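Local coordinates for HTPA Reductase (Selaginella moellendorffii, PDB 5U5N), which probably catalyses the NADPH- or NADH-dependent reduction of 4-hydroxy-tetrahydrodipicolinate to tetrahydrodipicolinate in the diaminopimelate route to lysine, at residues N87-A90 and E91-K95; A175-S178 and S179-L183; L185-D189 and E190-L194; V251-L254 and S255-Q259; N268-D271 and V272-G276. All blocks are in the same frame, centred on the assembly; numbering follows the deposited sequence.

Contact 1 of 5, residues N87-A90 and E91-K95; sequences NDNA and EFYCK. With NAD (nicotinamide-adenine-dinucleotide), chain C.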
# COMPACT_ATOMS: atom_id res chain seq x y z
N ASN A 87 -12.17 20.32 24.64
CA ASN A 87 -11.09 21.06 25.30
C ASN A 87 -11.20 21.09 26.82
O ASN A 87 -10.19 21.07 27.54
CB ASN A 87 -11.03 22.50 24.80
CG ASN A 87 -10.65 22.57 23.36
OD1 ASN A 87 -11.53 22.62 22.51
ND2 ASN A 87 -9.34 22.50 23.08
N ASP A 88 -12.43 21.15 27.29
CA ASP A 88 -12.71 21.14 28.72
C ASP A 88 -12.40 19.77 29.35
O ASP A 88 -11.68 19.68 30.33
CB ASP A 88 -14.16 21.54 28.95
CG ASP A 88 -14.40 22.00 30.34
OD1 ASP A 88 -14.20 23.23 30.60
OD2 ASP A 88 -14.78 21.12 31.15
N ASN A 89 -12.91 18.70 28.75
CA ASN A 89 -12.58 17.34 29.21
C ASN A 89 -11.06 17.15 29.24
O ASN A 89 -10.54 16.63 30.22
CB ASN A 89 -13.24 16.25 28.35
CG ASN A 89 -14.73 16.17 28.54
OD1 ASN A 89 -15.32 16.93 29.29
ND2 ASN A 89 -15.37 15.24 27.86
N ALA A 90 -10.36 17.60 28.20
CA ALA A 90 -8.90 17.45 28.14
C ALA A 90 -8.19 18.21 29.24
O ALA A 90 -7.27 17.69 29.86
CB ALA A 90 -8.37 17.88 26.79
N GLU A 91 -8.61 19.45 29.48
CA GLU A 91 -8.01 20.21 30.57
C GLU A 91 -8.30 19.56 31.90
O GLU A 91 -7.43 19.53 32.77
CB GLU A 91 -8.48 21.64 30.56
CG GLU A 91 -7.86 22.40 29.41
CD GLU A 91 -8.67 23.63 29.05
OE1 GLU A 91 -9.00 24.44 29.95
OE2 GLU A 91 -8.97 23.81 27.84
N PHE A 92 -9.48 18.99 32.05
CA PHE A 92 -9.81 18.28 33.26
C PHE A 92 -8.89 17.06 33.44
O PHE A 92 -8.31 16.89 34.50
CB PHE A 92 -11.27 17.88 33.27
CG PHE A 92 -11.67 17.16 34.50
CD1 PHE A 92 -11.73 17.84 35.72
CD2 PHE A 92 -11.95 15.80 34.48
CE1 PHE A 92 -12.08 17.18 36.88
CE2 PHE A 92 -12.30 15.15 35.66
CZ PHE A 92 -12.37 15.85 36.85
N TYR A 93 -8.74 16.24 32.40
CA TYR A 93 -7.87 15.06 32.51
C TYR A 93 -6.44 15.44 32.85
O TYR A 93 -5.84 14.82 33.72
CB TYR A 93 -7.89 14.20 31.23
CG TYR A 93 -9.27 13.75 30.82
CD1 TYR A 93 -10.27 13.44 31.77
CD2 TYR A 93 -9.60 13.64 29.48
CE1 TYR A 93 -11.53 13.02 31.39
CE2 TYR A 93 -10.86 13.23 29.08
CZ TYR A 93 -11.82 12.92 30.03
OH TYR A 93 -13.06 12.51 29.61
N CYS A 94 -5.91 16.47 32.18
CA CYS A 94 -4.51 16.88 32.41
C CYS A 94 -4.27 17.47 33.81
O CYS A 94 -3.23 17.21 34.41
CB CYS A 94 -4.06 17.88 31.35
SG CYS A 94 -3.93 17.20 29.70
N LYS A 95 -5.22 18.25 34.33
CA LYS A 95 -5.13 18.79 35.69
C LYS A 95 -5.06 17.67 36.74
O LYS A 95 -4.26 17.74 37.66
CB LYS A 95 -6.30 19.73 35.98
CG LYS A 95 -6.41 20.07 37.45
CD LYS A 95 -7.42 21.15 37.77
CE LYS A 95 -7.53 21.28 39.28
NZ LYS A 95 -8.18 22.56 39.63
PA NAD C . -23.14 10.62 20.58
O1A NAD C . -23.90 11.92 20.36
O2A NAD C . -23.77 9.27 20.30
O5B NAD C . -22.60 10.55 22.08
C5B NAD C . -21.74 11.53 22.64
C4B NAD C . -22.03 11.53 24.14
O4B NAD C . -21.15 12.40 24.84
C3B NAD C . -23.46 11.95 24.47
O3B NAD C . -24.20 10.80 24.92
C2B NAD C . -23.31 13.07 25.51
O2B NAD C . -24.32 13.01 26.54
C1B NAD C . -21.85 12.89 25.99
N9A NAD C . -21.14 14.06 26.56
C8A NAD C . -21.22 15.35 26.15
N7A NAD C . -20.42 16.14 26.90
C5A NAD C . -19.79 15.36 27.80
C6A NAD C . -18.83 15.57 28.90
N6A NAD C . -18.34 16.80 29.18
N1A NAD C . -18.42 14.49 29.61
C2A NAD C . -18.89 13.25 29.36
N3A NAD C . -19.79 13.00 28.38
C4A NAD C . -20.27 13.99 27.57
O3 NAD C . -21.74 10.78 19.79
PN NAD C . -20.95 9.55 19.08
O1N NAD C . -21.82 9.13 17.92
O2N NAD C . -20.55 8.53 20.13
O5D NAD C . -19.61 10.33 18.63
C5D NAD C . -18.79 10.94 19.63
C4D NAD C . -17.62 11.71 19.05
O4D NAD C . -16.66 10.78 18.54
C3D NAD C . -17.99 12.65 17.89
O3D NAD C . -17.29 13.90 17.99
C2D NAD C . -17.55 11.89 16.65
O2D NAD C . -17.14 12.74 15.58
C1D NAD C . -16.35 11.11 17.18
N1N NAD C . -15.95 9.94 16.38
C2N NAD C . -14.63 9.79 16.17
C3N NAD C . -14.11 8.71 15.45
C7N NAD C . -12.61 8.59 15.22
O7N NAD C . -12.23 7.98 14.23
N7N NAD C . -11.72 9.14 16.05
C4N NAD C . -15.01 7.78 14.93
C5N NAD C . -16.38 7.94 15.15
C6N NAD C . -16.83 9.03 15.89
O HOH W 1 -7.76 22.00 25.66
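Asn89 and Tyr93 lie one turn apart on helix 86-95, the connecting helix of a right-handed beta-alpha-beta unit in the NAD-binding Rossmann domain, and the Tyr93 ring folds back over the backbone of Asn89. With CG of Tyr93 beside its own backbone N (chi1 -56°), the ring lies back over the preceding turn, so that Asn89 O sits 3.1 Å above the plane of the Tyr93 ring, offset toward its rim. That oxygen is also gripped by the backbone, accepting from Tyr93 N at 2.9 Å. Asn89 CB packs near the far end of the ring, 3.9 Å from Tyr93 CE2. Asp79, on strand 76-79, accepts from both Asn89 ND2 and Tyr93 OH, which holds the amide and the phenol together at the end of the strand; the short amide and the longer phenol each carry a donor to the same carboxylate. The outer side of the turn is polar. Glu91 reaches back along the helix, and one water accepts from Asn87 ND2 and donates to Glu91 OE2, each at 3.1 Å, while Asn87 OD1 takes the backbone NH of Asp108. Ala90, small enough for a close approach, faces Leu112 of helix 109-119 and Met102 of strand 100-102. At the cofactor, Asn89 turns its carbonyl to the adenine, with OD1 3.0 Å from N6A of the NAD.

Contact 2 of 5, residues A175-S178 and S179-L183; sequences AVIS and SLRKL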
# COMPACT_ATOMS: atom_id res chain seq x y z
N ALA A 175 -6.37 13.05 1.95
CA ALA A 175 -4.98 12.74 2.27
C ALA A 175 -4.39 11.72 1.26
O ALA A 175 -3.24 11.84 0.84
CB ALA A 175 -4.86 12.21 3.69
N VAL A 176 -5.20 10.76 0.84
CA VAL A 176 -4.73 9.79 -0.15
C VAL A 176 -4.54 10.49 -1.52
O VAL A 176 -3.49 10.31 -2.15
CB VAL A 176 -5.66 8.55 -0.24
CG1 VAL A 176 -5.28 7.65 -1.42
CG2 VAL A 176 -5.61 7.77 1.07
N ILE A 177 -5.50 11.31 -1.94
CA ILE A 177 -5.38 12.11 -3.18
C ILE A 177 -4.12 12.95 -3.15
O ILE A 177 -3.38 12.99 -4.12
CB ILE A 177 -6.61 12.98 -3.42
CG1 ILE A 177 -7.80 12.11 -3.81
CG2 ILE A 177 -6.36 13.98 -4.52
CD1 ILE A 177 -9.13 12.67 -3.37
N SER A 178 -3.84 13.58 -2.02
CA SER A 178 -2.60 14.32 -1.89
C SER A 178 -1.31 13.48 -2.17
O SER A 178 -0.32 13.99 -2.70
CB SER A 178 -2.51 14.94 -0.51
OG SER A 178 -1.16 15.20 -0.22
N SER A 179 -1.31 12.24 -1.73
CA SER A 179 -0.20 11.33 -2.02
C SER A 179 -0.21 10.98 -3.50
O SER A 179 0.84 11.01 -4.12
CB SER A 179 -0.28 10.06 -1.15
OG SER A 179 0.02 10.44 0.18
N LEU A 180 -1.37 10.71 -4.05
CA LEU A 180 -1.53 10.36 -5.45
C LEU A 180 -1.04 11.47 -6.40
O LEU A 180 -0.51 11.15 -7.48
CB LEU A 180 -2.96 9.96 -5.76
CG LEU A 180 -3.37 8.61 -5.14
CD1 LEU A 180 -4.89 8.39 -5.19
CD2 LEU A 180 -2.63 7.44 -5.83
N ARG A 181 -1.14 12.74 -5.97
CA ARG A 181 -0.55 13.86 -6.68
C ARG A 181 0.96 13.82 -6.70
O ARG A 181 1.57 14.19 -7.70
CB ARG A 181 -0.99 15.22 -6.10
CG ARG A 181 -2.42 15.54 -6.42
CD ARG A 181 -2.76 17.02 -6.21
NE ARG A 181 -4.22 17.12 -6.18
CZ ARG A 181 -4.97 17.24 -5.10
NH1 ARG A 181 -4.42 17.37 -3.88
NH2 ARG A 181 -6.30 17.27 -5.25
N LYS A 182 1.58 13.42 -5.60
CA LYS A 182 3.03 13.28 -5.58
C LYS A 182 3.51 12.15 -6.49
O LYS A 182 4.64 12.17 -6.92
CB LYS A 182 3.53 13.08 -4.16
CG LYS A 182 3.27 14.27 -3.30
CD LYS A 182 4.15 14.27 -2.07
CE LYS A 182 3.74 15.42 -1.14
NZ LYS A 182 4.87 15.96 -0.31
N LEU A 183 2.64 11.18 -6.75
CA LEU A 183 2.90 10.09 -7.69
C LEU A 183 2.63 10.49 -9.15
O LEU A 183 2.80 9.66 -10.09
CB LEU A 183 2.08 8.86 -7.27
CG LEU A 183 2.56 8.18 -5.98
CD1 LEU A 183 1.46 7.29 -5.40
CD2 LEU A 183 3.84 7.39 -6.22
O HOH W 2 -1.81 9.38 2.10
O HOH W 3 1.00 12.91 0.59
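Helix 171-182 is the crossover of a beta-alpha-beta unit in the C-terminal domain, joining strand 155-162 to strand 193-195, and in its last turns two pairs of side chains meet one turn apart, Val176 with Leu180 and Ile177 with Arg181. Ile177 and Arg181 meet as methyl against guanidinium. The CG2 methyl of Ile177, anti to the backbone N, stands over one face of the Arg181 guanidinium, 3.3 Å above its plane and nearest NH2, at 3.4 Å. Arginine suits the place because its flat group can lie on an aliphatic branch while its N-H bonds point elsewhere: NH2 serves both Phe187 O and the carboxylate of Asp189. Were Arg181 an alanine, Asp189 would probably lose its ion-pair mate and the CG2 methyl of Ile177 its cover. On the buried flank Val176 and Leu180 lie side by side and point the same way, Val176 CG1 being 3.9 Å from Leu180 CD1. Another side of the helix holds two waters, as short hydroxyl side chains allow. The water 2.9 Å from Ser179 OG also donates weakly to Ala175 O. A second water, 2.7 Å from Ser179 OG, is shared with Ser178 OG. Beyond the helix, Val176 and Leu180 rest on Tyr220 of strand 215-223, Ile177 on Val158 of strand 155-162, and Ser179 turns to Glu141 of helix 131-146.

Contact 3 of 5, residues L185-D189 and E190-L194; sequences LDFKD and EQVEL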
# COMPACT_ATOMS: atom_id res chain seq x y z
N LEU A 185 -0.26 12.09 -10.40
CA LEU A 185 -1.66 12.19 -10.85
C LEU A 185 -2.13 13.65 -10.70
O LEU A 185 -1.70 14.38 -9.81
CB LEU A 185 -2.53 11.19 -10.11
CG LEU A 185 -2.08 9.75 -10.53
CD1 LEU A 185 -1.84 8.78 -9.40
CD2 LEU A 185 -3.01 9.17 -11.58
N ASP A 186 -2.94 14.08 -11.65
CA ASP A 186 -3.32 15.48 -11.82
C ASP A 186 -4.81 15.36 -11.66
O ASP A 186 -5.47 14.73 -12.48
CB ASP A 186 -2.88 16.04 -13.20
CG ASP A 186 -1.33 15.94 -13.41
OD1 ASP A 186 -0.64 16.39 -12.48
OD2 ASP A 186 -0.79 15.31 -14.39
N PHE A 187 -5.35 15.92 -10.58
CA PHE A 187 -6.70 15.56 -10.14
C PHE A 187 -7.10 16.57 -9.08
O PHE A 187 -6.41 16.69 -8.07
CB PHE A 187 -6.69 14.14 -9.57
CG PHE A 187 -8.02 13.59 -9.16
CD1 PHE A 187 -8.50 13.78 -7.86
CD2 PHE A 187 -8.79 12.85 -10.04
CE1 PHE A 187 -9.72 13.21 -7.46
CE2 PHE A 187 -10.02 12.32 -9.65
CZ PHE A 187 -10.47 12.47 -8.35
N LYS A 188 -8.18 17.30 -9.32
CA LYS A 188 -8.71 18.24 -8.34
C LYS A 188 -9.62 17.53 -7.35
O LYS A 188 -10.31 16.57 -7.71
CB LYS A 188 -9.52 19.34 -9.03
CG LYS A 188 -8.80 20.12 -10.11
CD LYS A 188 -9.82 20.88 -10.98
CE LYS A 188 -10.46 19.93 -12.01
NZ LYS A 188 -11.82 20.38 -12.43
N ASP A 189 -9.68 18.06 -6.13
CA ASP A 189 -10.57 17.54 -5.08
C ASP A 189 -12.02 17.44 -5.52
O ASP A 189 -12.69 16.48 -5.19
CB ASP A 189 -10.44 18.41 -3.82
CG ASP A 189 -9.07 18.26 -3.14
OD1 ASP A 189 -8.43 17.19 -3.29
OD2 ASP A 189 -8.63 19.22 -2.46
N GLU A 190 -12.48 18.38 -6.32
CA GLU A 190 -13.87 18.41 -6.82
C GLU A 190 -14.25 17.21 -7.69
O GLU A 190 -15.42 16.82 -7.76
CB GLU A 190 -14.24 19.76 -7.53
CG GLU A 190 -13.17 20.82 -7.95
CD GLU A 190 -12.59 21.68 -6.78
OE1 GLU A 190 -11.54 21.23 -6.26
OE2 GLU A 190 -13.15 22.77 -6.36
N GLN A 191 -13.24 16.60 -8.32
CA GLN A 191 -13.44 15.44 -9.16
C GLN A 191 -13.73 14.14 -8.39
O GLN A 191 -14.10 13.15 -9.02
CB GLN A 191 -12.23 15.20 -10.04
CG GLN A 191 -11.96 16.30 -11.06
CD GLN A 191 -10.78 15.92 -11.94
OE1 GLN A 191 -9.68 16.43 -11.74
NE2 GLN A 191 -10.99 14.99 -12.85
N VAL A 192 -13.61 14.13 -7.05
CA VAL A 192 -14.06 12.99 -6.27
C VAL A 192 -15.52 12.83 -6.58
O VAL A 192 -16.22 13.78 -6.69
CB VAL A 192 -13.85 13.17 -4.75
CG1 VAL A 192 -14.51 12.04 -3.96
CG2 VAL A 192 -12.37 13.20 -4.43
N GLU A 193 -15.96 11.59 -6.77
CA GLU A 193 -17.36 11.26 -7.08
C GLU A 193 -18.02 10.78 -5.78
O GLU A 193 -17.83 9.64 -5.32
CB GLU A 193 -17.41 10.17 -8.13
CG GLU A 193 -18.77 9.90 -8.73
CD GLU A 193 -18.70 8.96 -9.94
OE1 GLU A 193 -17.60 8.52 -10.42
OE2 GLU A 193 -19.78 8.65 -10.46
N LEU A 194 -18.77 11.69 -5.15
CA LEU A 194 -19.55 11.35 -3.96
C LEU A 194 -20.76 10.53 -4.38
O LEU A 194 -21.59 10.99 -5.14
CB LEU A 194 -20.00 12.61 -3.22
CG LEU A 194 -18.93 13.66 -2.87
CD1 LEU A 194 -19.56 14.79 -2.05
CD2 LEU A 194 -17.73 13.09 -2.13
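Gln191 folds back over Phe187 and grips the backbone beside it. Its CB lies over one face of the Phe187 ring, 3.9 Å from the centroid and 23° off the normal, a CH-pi contact, and beyond it the amide passes outside the rim near CD2, its plane 26° from that of the ring. From CG outward the glutamine chain is extended (chi2 -177°), which carries OE1 back past the ring to accept from Lys188 N at 3.0 Å, with the donor tilted somewhat from the amide plane. A glutamine has the reach and the carbonyl for this, while its CB lies on one face of the ring. Lys188 bends at chi3 and lays its CE 3.6 Å from Gln191 OE1. The Val192 side chain crosses that of Phe187 at about a right angle, Val192 CG2 being 4.0 Å from Phe187 CE1.

Two i to i+3 backbone bonds position these groups. Gln191 N donates to Lys188 O at 3.0 Å and Val192 N to Asp189 O at 3.1 Å, each donor standing above the carbonyl plane, consistent with a tight 3-10 turn. Farther out, Phe187 packs on Ile177 of helix 171-182 and on Leu156 and Val158 of strand 155-162.

The chemistry is that of a turn closed by an uncharged amide: the buried ring has the glutamine CB on one face, and the NH of Lys188, which enters the turn, is satisfied by a side chain.

Contact 4 of 5, residues V251-L254 and S255-Q259; sequences VLFL and SKKIQ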
# COMPACT_ATOMS: atom_id res chain seq x y z
N VAL A 251 -5.30 1.85 23.74
CA VAL A 251 -5.24 1.75 25.22
C VAL A 251 -4.13 0.78 25.62
O VAL A 251 -3.41 1.02 26.58
CB VAL A 251 -6.59 1.30 25.80
CG1 VAL A 251 -6.45 0.70 27.20
CG2 VAL A 251 -7.56 2.47 25.83
N LEU A 252 -4.02 -0.31 24.88
CA LEU A 252 -2.96 -1.30 25.11
C LEU A 252 -1.58 -0.70 24.91
O LEU A 252 -0.69 -0.90 25.70
CB LEU A 252 -3.13 -2.50 24.21
CG LEU A 252 -4.30 -3.43 24.48
CD1 LEU A 252 -4.33 -4.53 23.45
CD2 LEU A 252 -4.23 -4.02 25.89
N PHE A 253 -1.41 0.07 23.83
CA PHE A 253 -0.17 0.78 23.58
C PHE A 253 0.15 1.79 24.67
O PHE A 253 1.24 1.76 25.22
CB PHE A 253 -0.22 1.43 22.19
CG PHE A 253 1.00 2.25 21.84
CD1 PHE A 253 2.13 1.66 21.29
CD2 PHE A 253 1.01 3.62 22.08
CE1 PHE A 253 3.23 2.43 20.95
CE2 PHE A 253 2.11 4.39 21.73
CZ PHE A 253 3.22 3.80 21.17
N LEU A 254 -0.80 2.65 25.03
CA LEU A 254 -0.55 3.70 26.05
C LEU A 254 -0.23 3.07 27.42
O LEU A 254 0.65 3.51 28.14
CB LEU A 254 -1.72 4.69 26.15
CG LEU A 254 -1.45 6.00 26.88
CD1 LEU A 254 -0.32 6.78 26.21
CD2 LEU A 254 -2.72 6.87 26.97
N SER A 255 -0.93 2.00 27.75
CA SER A 255 -0.66 1.23 28.97
C SER A 255 0.82 0.92 29.10
O SER A 255 1.43 1.15 30.14
CB SER A 255 -1.45 -0.06 28.93
OG SER A 255 -1.95 -0.43 30.16
N LYS A 256 1.40 0.41 28.01
CA LYS A 256 2.79 0.01 28.01
C LYS A 256 3.72 1.19 28.17
O LYS A 256 4.60 1.17 29.03
CB LYS A 256 3.11 -0.75 26.74
CG LYS A 256 4.39 -1.54 26.80
CD LYS A 256 4.20 -2.79 25.96
CE LYS A 256 5.51 -3.50 25.64
NZ LYS A 256 6.39 -2.55 24.88
N LYS A 257 3.50 2.25 27.38
CA LYS A 257 4.32 3.45 27.49
C LYS A 257 4.34 3.98 28.92
O LYS A 257 5.37 4.42 29.39
CB LYS A 257 3.80 4.58 26.59
CG LYS A 257 3.74 4.32 25.09
CD LYS A 257 5.06 3.83 24.49
CE LYS A 257 5.09 2.35 24.27
NZ LYS A 257 6.38 2.00 23.58
N ILE A 258 3.18 3.95 29.60
CA ILE A 258 3.05 4.41 31.00
C ILE A 258 3.85 3.51 31.94
O ILE A 258 4.68 4.00 32.71
CB ILE A 258 1.57 4.49 31.48
CG1 ILE A 258 0.78 5.50 30.65
CG2 ILE A 258 1.49 4.89 32.96
CD1 ILE A 258 -0.72 5.31 30.67
N GLN A 259 3.63 2.19 31.83
CA GLN A 259 4.39 1.18 32.61
C GLN A 259 5.90 1.36 32.47
O GLN A 259 6.64 1.25 33.44
CB GLN A 259 3.99 -0.27 32.23
CG GLN A 259 4.15 -1.28 33.37
CD GLN A 259 3.74 -2.72 33.00
OE1 GLN A 259 2.60 -2.97 32.59
NE2 GLN A 259 4.67 -3.67 33.15
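Phe253 directs CG away from its backbone N (chi1 178°), and Lys257, bent at both chi2 and chi3, curls its chain back across that ring from the next turn of helix 241-259. The bends lay CG, CD and CE of Lys257 over one face: CG is 3.7 Å from Phe253 CE2, CD passes above CZ, and CE stands 4.1 Å from the ring centroid, 24° off the normal, as a CH-pi contact. A lysine fits this partly exposed spot because its methylenes cover the phenyl while the ammonium group continues beyond the ring toward Glu260, to which it makes a long, weak ion pair. Leu254 and Ile258 repeat the one-turn spacing on another flank. There Leu254 CG is 3.9 Å from Ile258 CD1, and the branched apolar chains that meet at this spacing also go on to the parallel sheet. Along the backbone, Ser255 N donates to Val251 O at 2.9 Å and Ile258 N to Leu254 O at 3.0 Å, whereas the bond from Lys256 N to Leu252 O, at 3.4 Å, is weak. Ser255, short and polar, gives its OG to the backbone NH of Ala5. Around the helix, Val251 and Ile258 rest on strand 76-79 of that sheet, Leu254 touches Tyr267 of strand 266-267, and the Phe253 ring meets that tyrosine edge-to-face while also packing on Asp271 and Val272 of helix 269-274.

Contact 5 of 5, residues N268-D271 and V272-G276; sequences NMID and VLEGG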
# COMPACT_ATOMS: atom_id res chain seq x y z
N ASN A 268 0.18 9.57 18.84
CA ASN A 268 -0.94 9.51 17.91
C ASN A 268 -1.13 8.06 17.38
O ASN A 268 -0.48 7.15 17.86
CB ASN A 268 -0.72 10.54 16.81
CG ASN A 268 0.49 10.21 15.88
OD1 ASN A 268 1.04 9.13 15.91
ND2 ASN A 268 0.89 11.15 15.07
N MET A 269 -2.05 7.84 16.47
CA MET A 269 -2.34 6.51 16.01
C MET A 269 -1.22 5.88 15.14
O MET A 269 -1.10 4.66 15.08
CB MET A 269 -3.69 6.51 15.28
CG MET A 269 -4.21 5.16 14.82
SD MET A 269 -4.36 3.81 16.05
CE MET A 269 -5.17 4.67 17.37
N ILE A 270 -0.40 6.72 14.50
CA ILE A 270 0.80 6.21 13.77
C ILE A 270 1.75 5.54 14.78
O ILE A 270 2.26 4.46 14.54
CB ILE A 270 1.62 7.35 13.09
CG1 ILE A 270 0.78 8.11 12.06
CG2 ILE A 270 2.92 6.83 12.46
CD1 ILE A 270 0.28 7.32 10.90
N ASP A 271 1.97 6.21 15.92
CA ASP A 271 2.82 5.65 16.99
C ASP A 271 2.30 4.30 17.46
O ASP A 271 3.09 3.44 17.71
CB ASP A 271 2.89 6.62 18.19
CG ASP A 271 3.51 7.97 17.83
OD1 ASP A 271 4.49 8.00 17.05
OD2 ASP A 271 3.02 8.99 18.32
N VAL A 272 0.98 4.16 17.60
CA VAL A 272 0.33 2.90 18.00
C VAL A 272 0.62 1.82 16.94
O VAL A 272 0.99 0.72 17.29
CB VAL A 272 -1.20 3.04 18.21
CG1 VAL A 272 -1.88 1.72 18.54
CG2 VAL A 272 -1.54 4.07 19.29
N LEU A 273 0.47 2.15 15.67
CA LEU A 273 0.75 1.18 14.58
C LEU A 273 2.21 0.70 14.63
O LEU A 273 2.48 -0.48 14.52
CB LEU A 273 0.40 1.80 13.23
CG LEU A 273 -1.10 1.90 12.95
CD1 LEU A 273 -1.41 2.90 11.84
CD2 LEU A 273 -1.72 0.55 12.62
N GLU A 274 3.12 1.64 14.82
CA GLU A 274 4.55 1.35 14.94
C GLU A 274 4.89 0.43 16.11
O GLU A 274 5.81 -0.35 16.03
CB GLU A 274 5.38 2.64 15.04
CG GLU A 274 5.53 3.42 13.75
CD GLU A 274 5.96 4.86 13.96
OE1 GLU A 274 5.67 5.42 15.06
OE2 GLU A 274 6.53 5.48 13.04
N GLY A 275 4.12 0.51 17.21
CA GLY A 275 4.29 -0.41 18.34
C GLY A 275 3.88 -1.88 18.15
O GLY A 275 4.09 -2.69 19.04
N GLY A 276 3.22 -2.21 17.04
CA GLY A 276 2.94 -3.60 16.68
C GLY A 276 1.62 -4.05 17.26
O GLY A 276 1.01 -3.33 18.02
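Met269 and Val272 make the tight side of this short helix. The methionine chain, bent at chi2 and chi3 (54° and 47°), curls back so that SD lies 3.9 Å from Val272 CB and CE reaches toward CG2. Flexible thioether and compact valine pack in the interior, Met269 against Ala126 and Met129, two NAD-binding residues.

The polar flank is looser. Asp271 OD1 and Glu274 OE1 approach to 3.5 Å with like charge, a repulsion that the long, weak ion pair from Lys264 to Asp271 may ease, and Glu274 rests its carboxylate end on Ile270 CG2. A third side is apolar and faces the second subunit, where Ile270 and Leu273 pack against Phe147 of that chain.

Gly276, with positive phi (89°), leaves the helix at its far end. At the start, Asn268 and Asp271 exchange bonds. Asn268 OD1 accepts from Asp271 N at 3.1 Å, nearly straight, and Asp271 OD2 accepts from Asn268 N at 2.9 Å on its anti side. A leucine in place of Asp271 would probably leave the NH of Asn268 without its acceptor and the first turn free to fray. This reciprocal pairing at the N-terminus is a capping box, with Asn268 as the N-cap.

Along the chain the five contacts follow in series. Contact 1 belongs to the Rossmann nucleotide-binding domain, whereas contacts 2 and 3 lie in the other domain, their centres 35 and 39 Å from it. These two are neighbours, 11 Å between centres, because helix 171-182 runs through the loop into strand 193-195 of the mixed sheet; Arg181 bridges them. Contacts 4 and 5, also 11 Å apart, meet through Phe253 and Val272 and return the chain to the parallel sheet, where strand 266-267 is an outer strand. Contact 4 thus lies 40 Å from contact 3. The C-terminal part of the chain therefore completes the nucleotide-binding domain, and contact 5 also touches the second subunit.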